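Local coordinates for protein mannuronan C5-epimerase (Pseudomonas syringae pv. tomato, PDB 4NK6) that epimerises beta-D-mannuronate to alpha-L-guluronate within the alginate polymer and belongs to the periplasmic complex that shields and guides the polymer to the outer membrane, at residues D303-F308 / V327-A332; M388-H393 / L430-P435. All blocks are in the same frame, centred on the assembly; numbering follows the deposited sequence.

Interaction 1 of 2, residues D303-F308 / V327-A332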
# COMPACT_ATOMS: atom_id res chain seq x y z
N ASP A 303 11.28 6.89 3.22
CA ASP A 303 12.24 7.17 4.28
C ASP A 303 11.58 7.37 5.64
O ASP A 303 10.40 7.69 5.72
CB ASP A 303 13.07 8.42 3.94
CG ASP A 303 13.93 8.25 2.70
OD1 ASP A 303 14.02 7.11 2.20
OD2 ASP A 303 14.52 9.25 2.23
N ASN A 304 12.36 7.17 6.71
CA ASN A 304 11.93 7.49 8.06
C ASN A 304 10.59 6.87 8.42
O ASN A 304 9.73 7.53 9.00
CB ASN A 304 11.89 9.01 8.24
CG ASN A 304 13.21 9.67 7.87
OD1 ASN A 304 14.28 9.11 8.12
ND2 ASN A 304 13.15 10.84 7.26
N SER A 305 10.43 5.61 8.05
CA SER A 305 9.19 4.89 8.28
C SER A 305 9.40 3.71 9.23
O SER A 305 10.53 3.42 9.66
CB SER A 305 8.61 4.41 6.94
OG SER A 305 8.27 5.50 6.10
N PHE A 306 8.31 3.04 9.57
CA PHE A 306 8.36 2.01 10.58
C PHE A 306 7.54 0.83 10.13
O PHE A 306 6.35 0.96 9.84
CB PHE A 306 7.80 2.53 11.91
CG PHE A 306 8.42 3.81 12.39
CD1 PHE A 306 7.98 5.04 11.92
CD2 PHE A 306 9.42 3.80 13.36
CE1 PHE A 306 8.53 6.23 12.38
CE2 PHE A 306 9.97 4.99 13.83
CZ PHE A 306 9.52 6.20 13.34
N ILE A 307 8.19 -0.32 10.08
CA ILE A 307 7.54 -1.55 9.69
C ILE A 307 7.70 -2.52 10.85
O ILE A 307 8.78 -3.08 11.04
CB ILE A 307 8.16 -2.13 8.40
CG1 ILE A 307 8.04 -1.11 7.25
CG2 ILE A 307 7.49 -3.45 8.03
CD1 ILE A 307 8.78 -1.52 5.96
N PHE A 308 6.65 -2.69 11.66
CA PHE A 308 6.81 -3.47 12.88
C PHE A 308 5.64 -4.37 13.29
O PHE A 308 4.47 -4.04 13.06
CB PHE A 308 7.30 -2.61 14.06
CG PHE A 308 6.34 -1.50 14.48
CD1 PHE A 308 6.27 -0.31 13.77
CD2 PHE A 308 5.56 -1.64 15.62
CE1 PHE A 308 5.41 0.70 14.17
CE2 PHE A 308 4.71 -0.62 16.03
CZ PHE A 308 4.63 0.55 15.30
N VAL A 327 15.64 4.89 2.98
CA VAL A 327 16.60 4.98 4.09
C VAL A 327 15.99 5.51 5.39
O VAL A 327 14.93 6.13 5.37
CB VAL A 327 17.82 5.87 3.70
CG1 VAL A 327 18.38 5.46 2.35
CG2 VAL A 327 17.43 7.35 3.69
N GLY A 328 16.67 5.29 6.51
CA GLY A 328 16.25 5.84 7.79
C GLY A 328 15.09 5.08 8.41
O GLY A 328 14.40 5.58 9.31
N ASN A 329 14.88 3.85 7.94
CA ASN A 329 13.72 3.08 8.35
C ASN A 329 14.01 2.15 9.50
O ASN A 329 15.15 1.75 9.72
CB ASN A 329 13.16 2.29 7.17
CG ASN A 329 12.72 3.19 6.04
OD1 ASN A 329 11.74 3.91 6.17
ND2 ASN A 329 13.45 3.15 4.92
N ILE A 330 12.96 1.78 10.23
CA ILE A 330 13.06 0.78 11.27
C ILE A 330 12.14 -0.39 10.94
O ILE A 330 10.93 -0.23 10.80
CB ILE A 330 12.77 1.35 12.68
CG1 ILE A 330 13.80 2.42 13.04
CG2 ILE A 330 12.80 0.25 13.71
CD1 ILE A 330 13.50 3.17 14.32
N VAL A 331 12.75 -1.57 10.80
CA VAL A 331 12.03 -2.80 10.54
C VAL A 331 12.19 -3.68 11.77
O VAL A 331 13.29 -4.18 12.03
CB VAL A 331 12.60 -3.47 9.27
CG1 VAL A 331 11.89 -4.78 8.98
CG2 VAL A 331 12.47 -2.53 8.08
N ALA A 332 11.12 -3.85 12.55
CA ALA A 332 11.26 -4.43 13.89
C ALA A 332 10.18 -5.45 14.28
O ALA A 332 9.00 -5.25 14.03
CB ALA A 332 11.34 -3.33 14.94
O HOH W 1 15.41 8.14 10.68
O HOH W 2 12.24 5.20 10.94
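The Phe306 ring meets the CD1 end of Ile330 obliquely, CE2 to CD1 4.0 Å, while a water lies over one ring face, offset toward the rim. The two side chains run side by side on neighbouring rungs of the right-handed parallel beta-helix, where strands 306-308 and 330-332 stack in register at 5°. Phe308 follows on the same face of the sheet, its CB set against Ala332 CB; with CG between the backbone N and the carbonyl carbon (chi1 63°), its ring leads away from Ala332 and packs on Ile281 and Ala283 of the preceding rung. Pro31 of the N-terminal segment touches both phenylalanines from outside the coil. Ile307 and Val331 occupy the other face, where Ile307 also touches Ile298.

Three backbone bonds zip the strands together: Ile330 N to Ser305 O, Ile307 N to Ile330 O and Ala332 N to Ile307 O. At the turn before them, side chains join the ladder. The Asn329 amide sits inside the coil, linking successive rungs: OD1 accepts Ser305 N at 2.9 Å, the donor somewhat off the carbonyl plane, and ND2 bonds to Val302 O. Asn329 N in turn donates to Asn352 OD1 on the next rung, so the asparagine pattern continues along the coil. Ser305 OG donates to Asp303 O and is also bonded to Leu280 N. The carboxylate of Asp303 is met from above its plane, 49° out of it, by Val327 N, which donates almost straight to OD1 at 2.9 Å. Two waters bridge the outer side of the turn, both donating to Gly328 O: one also reaches Asn304 OD1, and the one over the Phe306 ring donates to Ser305 O at 2.8 Å.

Interaction 2 of 2, residues M388-H393 / L430-P435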
# COMPACT_ATOMS: atom_id res chain seq x y z
N MET A 388 20.96 -19.00 2.99
CA MET A 388 21.73 -18.40 4.09
C MET A 388 20.80 -17.75 5.11
O MET A 388 19.69 -17.33 4.77
CB MET A 388 22.72 -17.35 3.57
CG MET A 388 23.80 -17.88 2.66
SD MET A 388 24.95 -18.99 3.50
CE MET A 388 26.04 -19.38 2.13
N GLY A 389 21.25 -17.67 6.35
CA GLY A 389 20.54 -16.88 7.34
C GLY A 389 20.63 -15.41 6.96
O GLY A 389 19.62 -14.72 6.86
N VAL A 390 21.85 -14.94 6.74
CA VAL A 390 22.09 -13.57 6.28
C VAL A 390 23.04 -13.60 5.07
O VAL A 390 24.07 -14.28 5.10
CB VAL A 390 22.68 -12.69 7.41
CG1 VAL A 390 23.17 -11.35 6.87
CG2 VAL A 390 21.65 -12.49 8.52
N TYR A 391 22.68 -12.89 4.00
CA TYR A 391 23.50 -12.87 2.78
C TYR A 391 23.73 -11.44 2.31
O TYR A 391 22.78 -10.72 2.01
CB TYR A 391 22.83 -13.69 1.67
CG TYR A 391 23.54 -13.67 0.32
CD1 TYR A 391 24.92 -13.74 0.23
CD2 TYR A 391 22.81 -13.60 -0.86
CE1 TYR A 391 25.56 -13.73 -1.00
CE2 TYR A 391 23.44 -13.59 -2.10
CZ TYR A 391 24.81 -13.66 -2.16
OH TYR A 391 25.43 -13.65 -3.39
N GLY A 392 24.98 -11.02 2.27
CA GLY A 392 25.30 -9.68 1.79
C GLY A 392 26.10 -9.79 0.50
O GLY A 392 26.99 -10.62 0.39
N HIS A 393 25.76 -8.96 -0.49
CA HIS A 393 26.51 -8.99 -1.74
C HIS A 393 26.43 -7.67 -2.47
O HIS A 393 25.67 -6.77 -2.10
CB HIS A 393 26.04 -10.13 -2.66
CG HIS A 393 24.60 -10.03 -3.08
ND1 HIS A 393 24.20 -10.17 -4.39
CD2 HIS A 393 23.47 -9.85 -2.36
CE1 HIS A 393 22.89 -10.06 -4.46
NE2 HIS A 393 22.42 -9.87 -3.24
N LEU A 430 25.72 -17.41 7.55
CA LEU A 430 25.91 -16.17 6.80
C LEU A 430 26.98 -16.24 5.72
O LEU A 430 27.92 -17.05 5.78
CB LEU A 430 26.20 -14.99 7.74
CG LEU A 430 27.65 -14.81 8.19
CD1 LEU A 430 27.86 -13.46 8.86
CD2 LEU A 430 28.05 -15.93 9.12
N SER A 431 26.80 -15.39 4.73
CA SER A 431 27.79 -15.17 3.69
C SER A 431 27.76 -13.69 3.37
O SER A 431 26.69 -13.12 3.17
CB SER A 431 27.43 -15.99 2.45
OG SER A 431 28.39 -15.80 1.43
N ILE A 432 28.93 -13.06 3.36
CA ILE A 432 29.02 -11.67 2.93
C ILE A 432 30.14 -11.56 1.92
O ILE A 432 31.31 -11.62 2.29
CB ILE A 432 29.31 -10.68 4.08
CG1 ILE A 432 28.60 -11.09 5.38
CG2 ILE A 432 28.91 -9.27 3.66
CD1 ILE A 432 27.14 -10.71 5.42
N ASP A 433 29.78 -11.40 0.66
CA ASP A 433 30.73 -11.39 -0.44
C ASP A 433 31.26 -9.98 -0.70
O ASP A 433 30.49 -9.05 -0.91
CB ASP A 433 30.06 -11.96 -1.70
CG ASP A 433 31.01 -12.07 -2.88
OD1 ASP A 433 32.22 -12.34 -2.68
OD2 ASP A 433 30.55 -11.89 -4.03
N SER A 434 32.59 -9.85 -0.70
CA SER A 434 33.25 -8.57 -0.97
C SER A 434 32.75 -7.38 -0.14
O SER A 434 32.55 -6.29 -0.69
CB SER A 434 33.13 -8.22 -2.46
OG SER A 434 33.48 -9.32 -3.27
N PRO A 435 32.57 -7.56 1.18
CA PRO A 435 32.05 -6.42 1.94
C PRO A 435 33.07 -5.29 2.06
O PRO A 435 34.28 -5.55 2.06
CB PRO A 435 31.80 -7.01 3.32
CG PRO A 435 32.82 -8.08 3.45
CD PRO A 435 32.96 -8.68 2.07
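Met388 bends over Ser431, its CE methyl 3.7 Å from Ser431 CB, at the C-terminal end of the parallel beta-helix, where strand 430-432 stacks on 391-393. The thioether is brought there by a turn at chi2 (-67°) followed by an extended chi3, which carries SD and CE alongside the neighbouring strand. Tyr391 shares this face with Ser431. Its CG stands anti to the backbone N (chi1 176°), and the ring presents its CD1 edge to Ser431 O at 3.5 Å, near the ring plane. One face of the tyrosine receives CD2 of His393, offset toward the rim, and the imidazole NE2 is bonded to Arg368 on the preceding rung.

On the opposite face, Val390 and Leu430 pair through their CB atoms, 4.2 Å apart; the end of the Leu430 side chain leads away from Val390, and the side chain also touches Leu440. Gly392 has no side chain, and Ile432 lies over its backbone, setting CD1 3.8 Å from Gly392 N and 4.3 Å from Val390 CG1. Backbone bonds at 2.9-3.0 Å complete the pairing: Ser431 N to Val390 O, Gly392 N to Ser431 O, and finally Asp433 N to Gly392 O, with the donor tilted 29° from the carbonyl plane.

Overall arrangement
Both interactions stack consecutive coils of one beta-helix through in-register parallel strands, but on different sheets of the coil. Interaction 1 lies nearer the middle of the chain and has half of its touching residues buried; Ser305 is about 11 Å, side chain to side chain, from His274, the probable proton acceptor. Interaction 2 is farther out, away from the annotated site, and pairs the outermost strand, 430-432, of its sheet. The centres of interactions 1 and 2 are about 22 Å apart, and the two do not touch. Interaction 1 supplements backbone bonds with side-chain amide and carboxylate bonds and bridging waters, whereas interaction 2 pairs its strands through backbone bonds and largely apolar side-chain contacts.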